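Local coordinates for protein spherulin-4 (Aspergillus clavatus, PDB 5C5G) that is a glycoside hydrolase whose Aspergillus fumigatus counterpart is required for galactosaminogalactan biosynthesis, and probably cleaves that N-acetylgalactosamine-containing polysaccharide, at residues 12-17 / 40-45; 60-65 / 106-111; 25-30 / 66-71; 111-116 / 141-146. One frame throughout, in Å; residues are numbered along the deposited sequence.

Interaction 1 of 4, residues 12-17 / 40-45; sequences VPLYVY and VVINPG. With EDO (1,2-ethanediol), chain C; EDO (1,2-ethanediol), chain B.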
loop_
_atom_site.group_PDB
_atom_site.type_symbol
_atom_site.label_atom_id
_atom_site.label_comp_id
_atom_site.label_asym_id
_atom_site.label_seq_id
_atom_site.Cartn_x
_atom_site.Cartn_y
_atom_site.Cartn_z
ATOM N N VAL A 12 -1.287 1.537 4.116
ATOM C CA VAL A 12 -1.175 0.636 5.260
ATOM C C VAL A 12 -0.776 -0.754 4.784
ATOM O O VAL A 12 -1.617 -1.489 4.250
ATOM C CB VAL A 12 -2.493 0.531 6.045
ATOM C CG1 VAL A 12 -2.255 -0.194 7.369
ATOM C CG2 VAL A 12 -3.085 1.928 6.302
ATOM N N PRO A 13 0.498 -1.124 4.949
ATOM C CA PRO A 13 0.886 -2.510 4.678
ATOM C C PRO A 13 0.490 -3.320 5.891
ATOM O O PRO A 13 1.229 -3.411 6.868
ATOM C CB PRO A 13 2.392 -2.430 4.476
ATOM C CG PRO A 13 2.809 -1.169 5.140
ATOM C CD PRO A 13 1.641 -0.283 5.346
ATOM N N LEU A 14 -0.709 -3.877 5.857
ATOM C CA LEU A 14 -1.328 -4.447 7.043
ATOM C C LEU A 14 -0.968 -5.914 7.152
ATOM O O LEU A 14 -1.796 -6.802 6.931
ATOM C CB LEU A 14 -2.847 -4.243 7.005
ATOM C CG LEU A 14 -3.609 -4.655 8.261
ATOM C CD1 LEU A 14 -3.186 -3.796 9.435
ATOM C CD2 LEU A 14 -5.097 -4.547 8.046
ATOM N N TYR A 15 0.291 -6.169 7.469
ATOM C CA TYR A 15 0.788 -7.545 7.547
ATOM C C TYR A 15 0.768 -7.986 9.011
ATOM O O TYR A 15 1.667 -8.673 9.491
ATOM C CB TYR A 15 2.189 -7.685 6.931
ATOM C CG TYR A 15 2.333 -7.111 5.534
ATOM C CD1 TYR A 15 1.222 -6.839 4.736
ATOM C CD2 TYR A 15 3.580 -6.796 5.034
ATOM C CE1 TYR A 15 1.364 -6.308 3.481
ATOM C CE2 TYR A 15 3.732 -6.250 3.759
ATOM C CZ TYR A 15 2.603 -5.996 3.000
ATOM O OH TYR A 15 2.741 -5.437 1.749
ATOM N N VAL A 16 -0.231 -7.501 9.721
ATOM C CA VAL A 16 -0.566 -7.895 11.073
ATOM C C VAL A 16 -1.524 -9.062 10.980
ATOM O O VAL A 16 -2.522 -8.972 10.292
ATOM C CB VAL A 16 -1.325 -6.727 11.751
ATOM C CG1 VAL A 16 -1.720 -7.070 13.159
ATOM C CG2 VAL A 16 -0.492 -5.439 11.727
ATOM N N TYR A 17 -1.237 -10.158 11.670
ATOM C CA TYR A 17 -2.158 -11.279 11.630
ATOM C C TYR A 17 -3.479 -10.898 12.332
ATOM O O TYR A 17 -3.452 -10.357 13.431
ATOM C CB TYR A 17 -1.548 -12.519 12.279
ATOM C CG TYR A 17 -2.478 -13.690 12.169
ATOM C CD1 TYR A 17 -2.575 -14.397 10.985
ATOM C CD2 TYR A 17 -3.304 -14.053 13.224
ATOM C CE1 TYR A 17 -3.456 -15.437 10.849
ATOM C CE2 TYR A 17 -4.188 -15.107 13.100
ATOM C CZ TYR A 17 -4.255 -15.792 11.907
ATOM O OH TYR A 17 -5.134 -16.833 11.760
ATOM N N VAL A 40 -5.194 -0.135 1.964
ATOM C CA VAL A 40 -4.817 -1.141 2.943
ATOM C C VAL A 40 -4.464 -2.427 2.217
ATOM O O VAL A 40 -5.308 -3.028 1.562
ATOM C CB VAL A 40 -5.966 -1.363 3.922
ATOM C CG1 VAL A 40 -5.615 -2.450 4.932
ATOM C CG2 VAL A 40 -6.339 -0.063 4.631
ATOM N N VAL A 41 -3.211 -2.851 2.332
ATOM C CA VAL A 41 -2.783 -4.086 1.691
ATOM C C VAL A 41 -2.936 -5.226 2.673
ATOM O O VAL A 41 -2.381 -5.181 3.778
ATOM C CB VAL A 41 -1.320 -4.019 1.264
ATOM C CG1 VAL A 41 -0.926 -5.285 0.548
ATOM C CG2 VAL A 41 -1.076 -2.789 0.384
ATOM N N ILE A 42 -3.662 -6.247 2.281
ATOM C CA ILE A 42 -3.748 -7.443 3.113
ATOM C C ILE A 42 -3.002 -8.577 2.415
ATOM O O ILE A 42 -2.851 -8.620 1.180
ATOM C CB ILE A 42 -5.179 -7.785 3.501
ATOM C CG1 ILE A 42 -6.013 -7.924 2.263
ATOM C CG2 ILE A 42 -5.793 -6.683 4.422
ATOM C CD1 ILE A 42 -6.032 -9.298 1.654
ATOM N N ASN A 43 -2.518 -9.492 3.228
ATOM C CA ASN A 43 -1.481 -10.411 2.806
ATOM C C ASN A 43 -1.526 -11.667 3.664
ATOM O O ASN A 43 -0.755 -11.812 4.599
ATOM C CB ASN A 43 -0.140 -9.690 2.934
ATOM C CG ASN A 43 1.015 -10.507 2.475
ATOM O OD1 ASN A 43 0.847 -11.558 1.852
ATOM N ND2 ASN A 43 2.216 -10.037 2.771
ATOM N N PRO A 44 -2.426 -12.590 3.334
ATOM C CA PRO A 44 -2.534 -13.789 4.167
ATOM C C PRO A 44 -1.256 -14.628 4.255
ATOM O O PRO A 44 -0.959 -15.141 5.328
ATOM C CB PRO A 44 -3.677 -14.554 3.506
ATOM C CG PRO A 44 -4.537 -13.468 2.908
ATOM C CD PRO A 44 -3.550 -12.461 2.394
ATOM N N GLY A 45 -0.505 -14.753 3.172
ATOM C CA GLY A 45 0.691 -15.585 3.171
ATOM C C GLY A 45 1.545 -15.322 1.940
ATOM O O GLY A 45 1.697 -16.191 1.087
HETATM C C1 EDO C . 0.564 -1.538 9.233
HETATM O O1 EDO C . 1.131 -2.699 9.836
HETATM C C2 EDO C . -0.035 -0.700 10.350
HETATM O O2 EDO C . 1.008 -0.144 11.149
HETATM C C1 EDO B . 5.175 -1.854 1.833
HETATM O O1 EDO B . 5.769 -1.284 0.653
HETATM C C2 EDO B . 5.651 -3.273 2.140
HETATM O O2 EDO B . 5.132 -4.235 1.208
HETATM O O HOH W 1 -2.864 -9.131 6.012
#
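The ring of Y15 leaves its backbone on the side opposite the carbonyl carbon (chi1 -51°), and CG of N43 stands trans to its own N (chi1 -178°). These settings bring the ring and the amide together. ND2 of N43 lies over the centre of one ring face, with the amide plane almost perpendicular to the ring (83°). N43 CB supports the same ring and comes within 3.6 Å of Y15 CD1. P13 CB covers part of the opposite face, near the rim. V41 CG1 meets the ring edge, 3.9 Å from Y15 CE1.

Strands 9-13 and 38-42 are neighbouring parallel strands of the eight-stranded TIM barrel, joined through helix 24-32 as a beta-alpha-beta unit. V41 N donates to V12 O at 2.8 Å. L14 N donates to V41 O at 3.0 Å. Further on the two segments diverge, and one water bridges them. It donates to L14 O and accepts from N43 N at 2.8 Å. V12, L14 and V40 pack on the helix side, where L14 CD2 lies 3.8 Å from V40 CG1.

N43 OD1 is bound by G47 N, which fixes the amide. N43 also packs on Y76. Y15 and Y76 both bind N-acetylgalactosamine in another crystal structure of this protein. Here the Y15 hydroxyl is hydrogen-bonded to O2 of an ethanediol (chain B) at 2.7 Å.

Interaction 2 of 4, residues 60-65 / 106-111; sequences REIPKL and ANLAVR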
loop_
_atom_site.group_PDB
_atom_site.type_symbol
_atom_site.label_atom_id
_atom_site.label_comp_id
_atom_site.label_asym_id
_atom_site.label_seq_id
_atom_site.Cartn_x
_atom_site.Cartn_y
_atom_site.Cartn_z
ATOM N N ARG A 60 -13.286 -13.255 8.901
ATOM C CA ARG A 60 -14.032 -12.419 9.843
ATOM C C ARG A 60 -13.639 -10.939 9.723
ATOM O O ARG A 60 -14.499 -10.054 9.696
ATOM C CB ARG A 60 -13.798 -12.882 11.285
ATOM C CG ARG A 60 -14.599 -12.099 12.336
ATOM C CD ARG A 60 -14.220 -12.503 13.762
ATOM N NE ARG A 60 -12.833 -12.146 14.045
ATOM C CZ ARG A 60 -11.817 -12.999 14.145
ATOM N NH1 ARG A 60 -12.002 -14.309 14.029
ATOM N NH2 ARG A 60 -10.594 -12.530 14.363
ATOM N N GLU A 61 -12.340 -10.669 9.673
ATOM C CA GLU A 61 -11.853 -9.294 9.822
ATOM C C GLU A 61 -11.857 -8.479 8.529
ATOM O O GLU A 61 -12.071 -7.272 8.555
ATOM C CB GLU A 61 -10.448 -9.296 10.439
ATOM C CG GLU A 61 -10.378 -9.937 11.826
ATOM C CD GLU A 61 -11.111 -9.162 12.907
ATOM O OE1 GLU A 61 -11.420 -7.967 12.707
ATOM O OE2 GLU A 61 -11.373 -9.763 13.969
ATOM N N ILE A 62 -11.609 -9.116 7.396
ATOM C CA ILE A 62 -11.584 -8.384 6.141
ATOM C C ILE A 62 -12.901 -7.660 5.853
ATOM O O ILE A 62 -12.879 -6.482 5.517
ATOM C CB ILE A 62 -11.160 -9.285 4.970
ATOM C CG1 ILE A 62 -9.657 -9.545 5.067
ATOM C CG2 ILE A 62 -11.519 -8.660 3.617
ATOM C CD1 ILE A 62 -9.185 -10.696 4.207
ATOM N N PRO A 63 -14.054 -8.334 5.981
ATOM C CA PRO A 63 -15.313 -7.630 5.705
ATOM C C PRO A 63 -15.559 -6.420 6.600
ATOM O O PRO A 63 -16.225 -5.473 6.173
ATOM C CB PRO A 63 -16.372 -8.718 5.940
ATOM C CG PRO A 63 -15.664 -9.972 5.648
ATOM C CD PRO A 63 -14.285 -9.773 6.200
ATOM N N LYS A 64 -15.043 -6.447 7.822
ATOM C CA LYS A 64 -15.187 -5.298 8.711
ATOM C C LYS A 64 -14.485 -4.070 8.144
ATOM O O LYS A 64 -15.018 -2.964 8.196
ATOM C CB LYS A 64 -14.656 -5.616 10.107
ATOM C CG LYS A 64 -15.485 -6.667 10.824
ATOM C CD LYS A 64 -14.757 -7.284 12.012
ATOM C CE LYS A 64 -14.328 -6.248 13.027
ATOM N NZ LYS A 64 -13.552 -6.873 14.136
ATOM N N LEU A 65 -13.290 -4.261 7.599
ATOM C CA LEU A 65 -12.579 -3.136 6.993
ATOM C C LEU A 65 -13.221 -2.732 5.686
ATOM O O LEU A 65 -13.329 -1.541 5.385
ATOM C CB LEU A 65 -11.101 -3.460 6.744
ATOM C CG LEU A 65 -10.217 -3.743 7.954
ATOM C CD1 LEU A 65 -8.787 -3.916 7.501
ATOM C CD2 LEU A 65 -10.308 -2.650 9.008
ATOM N N ALA A 106 -20.246 -10.589 -0.083
ATOM C CA ALA A 106 -19.841 -9.510 -0.966
ATOM C C ALA A 106 -18.748 -8.624 -0.373
ATOM O O ALA A 106 -18.017 -7.978 -1.117
ATOM C CB ALA A 106 -21.056 -8.667 -1.345
ATOM N N ASN A 107 -18.638 -8.601 0.955
ATOM C CA ASN A 107 -17.625 -7.792 1.633
ATOM C C ASN A 107 -16.316 -8.518 1.904
ATOM O O ASN A 107 -15.358 -7.911 2.395
ATOM C CB ASN A 107 -18.175 -7.205 2.939
ATOM C CG ASN A 107 -18.807 -5.832 2.750
ATOM O OD1 ASN A 107 -18.939 -5.345 1.627
ATOM N ND2 ASN A 107 -19.189 -5.200 3.856
ATOM N N LEU A 108 -16.261 -9.810 1.586
ATOM C CA LEU A 108 -14.989 -10.513 1.615
ATOM C C LEU A 108 -14.388 -10.331 0.240
ATOM O O LEU A 108 -14.563 -11.171 -0.642
ATOM C CB LEU A 108 -15.155 -11.995 1.964
ATOM C CG LEU A 108 -13.788 -12.685 2.071
ATOM C CD1 LEU A 108 -12.993 -12.185 3.267
ATOM C CD2 LEU A 108 -13.886 -14.187 2.122
ATOM N N ALA A 109 -13.690 -9.218 0.061
ATOM C CA ALA A 109 -13.259 -8.798 -1.259
ATOM C C ALA A 109 -12.191 -7.742 -1.139
ATOM O O ALA A 109 -12.124 -7.018 -0.135
ATOM C CB ALA A 109 -14.430 -8.236 -2.047
ATOM N N VAL A 110 -11.419 -7.599 -2.208
ATOM C CA VAL A 110 -10.481 -6.490 -2.354
ATOM C C VAL A 110 -10.854 -5.697 -3.599
ATOM O O VAL A 110 -11.628 -6.167 -4.439
ATOM C CB VAL A 110 -9.020 -6.981 -2.384
ATOM C CG1 VAL A 110 -8.660 -7.683 -1.064
ATOM C CG2 VAL A 110 -8.773 -7.896 -3.554
ATOM N N ARG A 111 -10.302 -4.492 -3.691
ATOM C CA ARG A 111 -10.605 -3.556 -4.759
ATOM C C ARG A 111 -9.410 -3.309 -5.679
ATOM O O ARG A 111 -9.396 -2.336 -6.435
ATOM C CB ARG A 111 -11.105 -2.238 -4.154
ATOM C CG ARG A 111 -12.427 -2.416 -3.411
ATOM C CD ARG A 111 -12.792 -1.244 -2.525
ATOM N NE ARG A 111 -13.420 -0.176 -3.286
ATOM C CZ ARG A 111 -14.562 0.433 -2.965
ATOM N NH1 ARG A 111 -15.019 1.393 -3.751
ATOM N NH2 ARG A 111 -15.244 0.110 -1.867
#
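The pyrrolidine ring of P63 rests against the backbone of N107. Its CB lies 3.8 Å from N107 CB, and its CG is close to the N107 carbonyl. At another corner of the ring, P63 CD faces L108 CD1. On the helix's other side, the guanidinium of R60 has E61 OE2 at its edge, in plane.

The contact belongs to the outer layer of the TIM barrel. It joins helix 56-66 to the loop that leads from helix 86-103 into strand 112-116. P63 kinks the helix, since its N makes no bond to the turn before. Its CA gives a CH...O contact to N107 O at 3.3 Å.

I62 and L108 make the apolar part of the contact. CG of L108 lies trans to the backbone N (chi1 -176°), and this brings CD1 against the branch point of I62. L108 CD1 is 3.8 Å from I62 CB and equally near I62 CG2. The L108 backbone forms an inverse gamma turn. I62 also packs on W99 of helix 86-103 and on L73 of barrel strand 71-78.

R60, E61 and K64 form a salt-bridge network on the helix, turned away from the loop. R60 holds E61 side-on, and NE and NH2 both go to one oxygen. E61 OE2 accepts from R60 NE at 2.8 Å and from R60 NH2 at 2.9 Å. The other oxygen, E61 OE1, is met on its syn side by K64 NZ at 2.8 Å.

Interaction 3 of 4, residues 25-30 / 66-71; sequences PLEDVI and ASYENV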
loop_
_atom_site.group_PDB
_atom_site.type_symbol
_atom_site.label_atom_id
_atom_site.label_comp_id
_atom_site.label_asym_id
_atom_site.label_seq_id
_atom_site.Cartn_x
_atom_site.Cartn_y
_atom_site.Cartn_z
ATOM N N PRO A 25 -6.435 -0.989 16.070
ATOM C CA PRO A 25 -5.850 0.355 15.942
ATOM C C PRO A 25 -6.053 0.961 14.560
ATOM O O PRO A 25 -6.078 2.188 14.430
ATOM C CB PRO A 25 -4.362 0.117 16.214
ATOM C CG PRO A 25 -4.327 -1.096 17.074
ATOM C CD PRO A 25 -5.438 -1.968 16.522
ATOM N N LEU A 26 -6.209 0.123 13.543
ATOM C CA LEU A 26 -6.512 0.612 12.214
ATOM C C LEU A 26 -7.987 0.985 12.125
ATOM O O LEU A 26 -8.342 2.068 11.635
ATOM C CB LEU A 26 -6.146 -0.423 11.142
ATOM C CG LEU A 26 -6.605 -0.075 9.726
ATOM C CD1 LEU A 26 -6.010 1.225 9.237
ATOM C CD2 LEU A 26 -6.245 -1.194 8.778
ATOM N N GLU A 27 -8.864 0.118 12.603
ATOM C CA GLU A 27 -10.271 0.439 12.513
ATOM C C GLU A 27 -10.564 1.718 13.271
ATOM O O GLU A 27 -11.394 2.522 12.845
ATOM C CB GLU A 27 -11.146 -0.698 13.018
ATOM C CG GLU A 27 -12.598 -0.497 12.621
ATOM C CD GLU A 27 -13.500 -1.603 13.072
ATOM O OE1 GLU A 27 -12.999 -2.627 13.591
ATOM O OE2 GLU A 27 -14.721 -1.437 12.908
ATOM N N ASP A 28 -9.881 1.915 14.395
ATOM C CA ASP A 28 -10.123 3.100 15.206
ATOM C C ASP A 28 -9.812 4.385 14.438
ATOM O O ASP A 28 -10.595 5.331 14.490
ATOM C CB ASP A 28 -9.328 3.043 16.502
ATOM C CG ASP A 28 -9.899 2.033 17.507
ATOM O OD1 ASP A 28 -11.042 1.562 17.328
ATOM O OD2 ASP A 28 -9.198 1.723 18.491
ATOM N N VAL A 29 -8.700 4.433 13.713
ATOM C CA VAL A 29 -8.381 5.652 12.976
ATOM C C VAL A 29 -9.231 5.793 11.707
ATOM O O VAL A 29 -9.555 6.914 11.317
ATOM C CB VAL A 29 -6.873 5.781 12.645
ATOM C CG1 VAL A 29 -6.053 5.813 13.919
ATOM C CG2 VAL A 29 -6.394 4.669 11.716
ATOM N N ILE A 30 -9.626 4.684 11.094
ATOM C CA ILE A 30 -10.514 4.752 9.945
ATOM C C ILE A 30 -11.842 5.391 10.360
ATOM O O ILE A 30 -12.387 6.238 9.648
ATOM C CB ILE A 30 -10.781 3.358 9.348
ATOM C CG1 ILE A 30 -9.519 2.827 8.675
ATOM C CG2 ILE A 30 -11.955 3.390 8.354
ATOM C CD1 ILE A 30 -9.577 1.323 8.396
ATOM N N ALA A 66 -13.633 -3.719 4.899
ATOM C CA ALA A 66 -14.230 -3.461 3.593
ATOM C C ALA A 66 -15.523 -2.657 3.713
ATOM O O ALA A 66 -15.920 -1.983 2.774
ATOM C CB ALA A 66 -14.494 -4.764 2.869
ATOM N N SER A 67 -16.173 -2.722 4.870
ATOM C CA SER A 67 -17.425 -2.006 5.087
ATOM C C SER A 67 -17.268 -0.487 5.145
ATOM O O SER A 67 -18.254 0.238 5.034
ATOM C CB SER A 67 -18.089 -2.501 6.376
ATOM O OG SER A 67 -17.446 -1.978 7.523
ATOM N N TYR A 68 -16.047 0.001 5.340
ATOM C CA TYR A 68 -15.810 1.445 5.419
ATOM C C TYR A 68 -15.555 2.017 4.040
ATOM O O TYR A 68 -14.688 1.537 3.310
ATOM C CB TYR A 68 -14.604 1.732 6.309
ATOM C CG TYR A 68 -14.863 1.486 7.769
ATOM C CD1 TYR A 68 -15.393 2.480 8.569
ATOM C CD2 TYR A 68 -14.568 0.265 8.349
ATOM C CE1 TYR A 68 -15.634 2.267 9.912
ATOM C CE2 TYR A 68 -14.806 0.040 9.689
ATOM C CZ TYR A 68 -15.336 1.041 10.468
ATOM O OH TYR A 68 -15.582 0.830 11.809
ATOM N N GLU A 69 -16.283 3.067 3.696
ATOM C CA GLU A 69 -16.218 3.630 2.360
ATOM C C GLU A 69 -14.883 4.304 2.061
ATOM O O GLU A 69 -14.520 4.456 0.899
ATOM C CB GLU A 69 -17.347 4.641 2.163
ATOM N N ASN A 70 -14.161 4.703 3.107
ATOM C CA ASN A 70 -12.857 5.353 2.934
ATOM C C ASN A 70 -11.689 4.393 2.969
ATOM O O ASN A 70 -10.539 4.821 3.054
ATOM C CB ASN A 70 -12.651 6.482 3.957
ATOM C CG ASN A 70 -12.742 6.015 5.403
ATOM O OD1 ASN A 70 -13.504 5.113 5.733
ATOM N ND2 ASN A 70 -11.984 6.661 6.279
ATOM N N VAL A 71 -11.974 3.102 2.870
ATOM C CA VAL A 71 -10.946 2.076 2.793
ATOM C C VAL A 71 -10.935 1.463 1.405
ATOM O O VAL A 71 -11.993 1.149 0.846
ATOM C CB VAL A 71 -11.241 0.948 3.805
ATOM C CG1 VAL A 71 -10.374 -0.304 3.561
ATOM C CG2 VAL A 71 -11.059 1.464 5.225
#
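I30 lies over one face of the Y68 ring. Its CG2 sits 3.9 Å from the ring centroid and 28° off the ring normal, a CH-pi contact. The methyl is shifted toward the root of the ring, 3.5 Å from Y68 CG. At the far end of the ring, Y68 OH donates to E27 OE2 at 2.7 Å. It uses the anti lone pair, and the carboxylate plane stands steeply to the ring (74°). In E27, CG opposite the backbone N (chi1 -166°) and an extended chain carry the carboxylate to the hydroxyl. The I30 side chain has a second role. Its CD1 touches V71 CG2 at 3.5 Å, and the two side chains cross at about a right angle.

N70 meets the backbone carbonyl of I30. Its ND2 makes a long, weak hydrogen bond to I30 O at 3.4 Å. The stronger partner of ND2 is V36 O. N70 OD1 also lies beside I30 CG2.

The next shell is the backbone that carries Y68, N70 and V71. Residues Y68 to V71 form a type I beta turn, closed by V71 N to Y68 O at 3.2 Å. Just before the turn, S67 OG is bonded to K64 O.

In the TIM barrel this turn links helix 56-66 to strand 71-78. It packs beside helix 24-32, whose inner side also meets L65 of helix 56-66 and F38 and V40 of strand 38-42.

Interaction 4 of 4, residues 111-116 / 141-146; sequences RGIFFD and SGLGPD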
loop_
_atom_site.group_PDB
_atom_site.type_symbol
_atom_site.label_atom_id
_atom_site.label_comp_id
_atom_site.label_asym_id
_atom_site.label_seq_id
_atom_site.Cartn_x
_atom_site.Cartn_y
_atom_site.Cartn_z
ATOM N N ARG A 111 -10.302 -4.492 -3.691
ATOM C CA ARG A 111 -10.605 -3.556 -4.759
ATOM C C ARG A 111 -9.410 -3.309 -5.679
ATOM O O ARG A 111 -9.396 -2.336 -6.435
ATOM C CB ARG A 111 -11.105 -2.238 -4.154
ATOM C CG ARG A 111 -12.427 -2.416 -3.411
ATOM C CD ARG A 111 -12.792 -1.244 -2.525
ATOM N NE ARG A 111 -13.420 -0.176 -3.286
ATOM C CZ ARG A 111 -14.562 0.433 -2.965
ATOM N NH1 ARG A 111 -15.019 1.393 -3.751
ATOM N NH2 ARG A 111 -15.244 0.110 -1.867
ATOM N N GLY A 112 -8.455 -4.224 -5.642
ATOM C CA GLY A 112 -7.277 -4.117 -6.462
ATOM C C GLY A 112 -6.182 -4.995 -5.917
ATOM O O GLY A 112 -6.392 -5.791 -5.001
ATOM N N ILE A 113 -5.002 -4.845 -6.507
ATOM C CA ILE A 113 -3.857 -5.687 -6.237
ATOM C C ILE A 113 -2.624 -4.832 -6.003
ATOM O O ILE A 113 -2.376 -3.840 -6.708
ATOM C CB ILE A 113 -3.591 -6.650 -7.418
ATOM C CG1 ILE A 113 -4.802 -7.581 -7.644
ATOM C CG2 ILE A 113 -2.327 -7.452 -7.212
ATOM C CD1 ILE A 113 -5.119 -8.558 -6.525
ATOM N N PHE A 114 -1.858 -5.257 -5.002
ATOM C CA PHE A 114 -0.544 -4.707 -4.666
ATOM C C PHE A 114 0.500 -5.715 -5.122
ATOM O O PHE A 114 0.582 -6.807 -4.563
ATOM C CB PHE A 114 -0.473 -4.513 -3.151
ATOM C CG PHE A 114 0.869 -4.089 -2.630
ATOM C CD1 PHE A 114 1.235 -2.763 -2.608
ATOM C CD2 PHE A 114 1.761 -5.025 -2.112
ATOM C CE1 PHE A 114 2.464 -2.368 -2.085
ATOM C CE2 PHE A 114 2.983 -4.630 -1.583
ATOM C CZ PHE A 114 3.331 -3.312 -1.569
ATOM N N PHE A 115 1.271 -5.366 -6.150
ATOM C CA PHE A 115 2.305 -6.237 -6.709
ATOM C C PHE A 115 3.627 -5.919 -6.046
ATOM O O PHE A 115 4.206 -4.844 -6.262
ATOM C CB PHE A 115 2.420 -6.036 -8.209
ATOM C CG PHE A 115 1.232 -6.535 -8.985
ATOM C CD1 PHE A 115 1.020 -7.907 -9.126
ATOM C CD2 PHE A 115 0.351 -5.664 -9.591
ATOM C CE1 PHE A 115 -0.056 -8.394 -9.850
ATOM C CE2 PHE A 115 -0.742 -6.142 -10.318
ATOM C CZ PHE A 115 -0.941 -7.516 -10.454
ATOM N N ASP A 116 4.126 -6.842 -5.242
ATOM C CA ASP A 116 5.398 -6.652 -4.560
ATOM C C ASP A 116 6.561 -7.052 -5.450
ATOM O O ASP A 116 6.437 -7.886 -6.352
ATOM C CB ASP A 116 5.425 -7.432 -3.251
ATOM C CG ASP A 116 6.405 -6.869 -2.245
ATOM O OD1 ASP A 116 6.874 -5.713 -2.399
ATOM O OD2 ASP A 116 6.732 -7.585 -1.289
ATOM N N SER A 141 -13.469 -9.814 -12.847
ATOM C CA SER A 141 -14.598 -9.549 -11.980
ATOM C C SER A 141 -14.227 -9.911 -10.546
ATOM O O SER A 141 -13.603 -10.944 -10.302
ATOM C CB SER A 141 -15.810 -10.368 -12.416
ATOM O OG SER A 141 -16.951 -9.976 -11.678
ATOM N N GLY A 142 -14.647 -9.071 -9.611
ATOM C CA GLY A 142 -14.374 -9.287 -8.204
ATOM C C GLY A 142 -13.371 -8.306 -7.618
ATOM O O GLY A 142 -13.214 -8.226 -6.403
ATOM N N LEU A 143 -12.697 -7.540 -8.476
ATOM C CA LEU A 143 -11.728 -6.539 -8.027
ATOM C C LEU A 143 -12.252 -5.118 -8.206
ATOM O O LEU A 143 -11.499 -4.159 -8.067
ATOM C CB LEU A 143 -10.407 -6.725 -8.770
ATOM C CG LEU A 143 -9.766 -8.088 -8.568
ATOM C CD1 LEU A 143 -8.551 -8.232 -9.465
ATOM C CD2 LEU A 143 -9.379 -8.323 -7.128
ATOM N N GLY A 144 -13.538 -4.987 -8.517
ATOM C CA GLY A 144 -14.153 -3.688 -8.713
ATOM C C GLY A 144 -14.689 -3.083 -7.434
ATOM O O GLY A 144 -14.706 -3.712 -6.375
ATOM N N PRO A 145 -15.157 -1.836 -7.528
ATOM C CA PRO A 145 -15.216 -1.079 -8.783
ATOM C C PRO A 145 -13.882 -0.492 -9.233
ATOM O O PRO A 145 -13.726 -0.082 -10.388
ATOM C CB PRO A 145 -16.176 0.063 -8.445
ATOM C CG PRO A 145 -16.024 0.251 -6.987
ATOM C CD PRO A 145 -15.805 -1.115 -6.421
ATOM N N ASP A 146 -12.918 -0.425 -8.325
ATOM C CA ASP A 146 -11.715 0.353 -8.587
ATOM C C ASP A 146 -10.680 -0.345 -9.462
ATOM O O ASP A 146 -10.004 0.292 -10.254
ATOM C CB ASP A 146 -11.056 0.746 -7.270
ATOM C CG ASP A 146 -12.027 1.411 -6.321
ATOM O OD1 ASP A 146 -12.854 0.701 -5.725
ATOM O OD2 ASP A 146 -11.971 2.650 -6.182
#
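L143 is the first residue of 141-146 to pack firmly on strand 112-116. Its CD1 lies 4.2 Å from I113 CG1, in the layer between the barrel and its helices. V137 of helix 124-139 touches both side chains. The carbonyl of L143 turns to the strand's start. L143 O is 3.2 Å from R111 O, and these are two acceptors with no bond between them. R111 CA gives L143 O a CH...O contact instead. G112 N is 3.9 Å from L143 O, too far to bond, and this buried amide has no partner in the model.

G144 follows, with its carbonyl near R111 CG. The peptide bond between G144 and P145 is cis. P145 then lies over one face of the R111 guanidinium. Its CD is above that face, and its CG is 3.6 Å from R111 NH1.

D146 ends the walk with a salt bridge. The R111 chain bends at chi3 (82°) and presents the edge of its guanidinium. R111 NE donates to D146 OD1 at 2.7 Å, in the guanidinium plane but 37° out of the carboxylate plane. R111 NH1 adds a weak bond to the same D146 OD1 at 3.0 Å.

The contact ties the start of the fourth barrel strand to the loop before strand 148-152. D116, an N-acetylgalactosamine-binding residue, lies at the strand's other end. D146 OD2 forms a salt bridge with R72, so two arginines share this one carboxylate. Two flanking positive charges would favour the ionised carboxylate, and its negative charge probably offsets the closeness of R111 NH1 to R72 NE.

From the N terminus, interaction 1 opens on strand 9-13 and closes at strand 38-42, joining the first two barrel strands. Interaction 3 opens between them on helix 24-32 and closes only at 66-71, so the two cross. Interaction 2 opens at 60-65, before interaction 3 closes, and ends at 106-111. These two also cross, and N107 O touches A66 CB. Interaction 4 then starts at R111, which it shares with interaction 2, and closes the loop around helix 124-139. No contact is enclosed by another. L14 packs on both L26 and L65, tying interaction 1 to the helices. F114 on Y15 joins strand 112-116 to the first strand's end across the barrel.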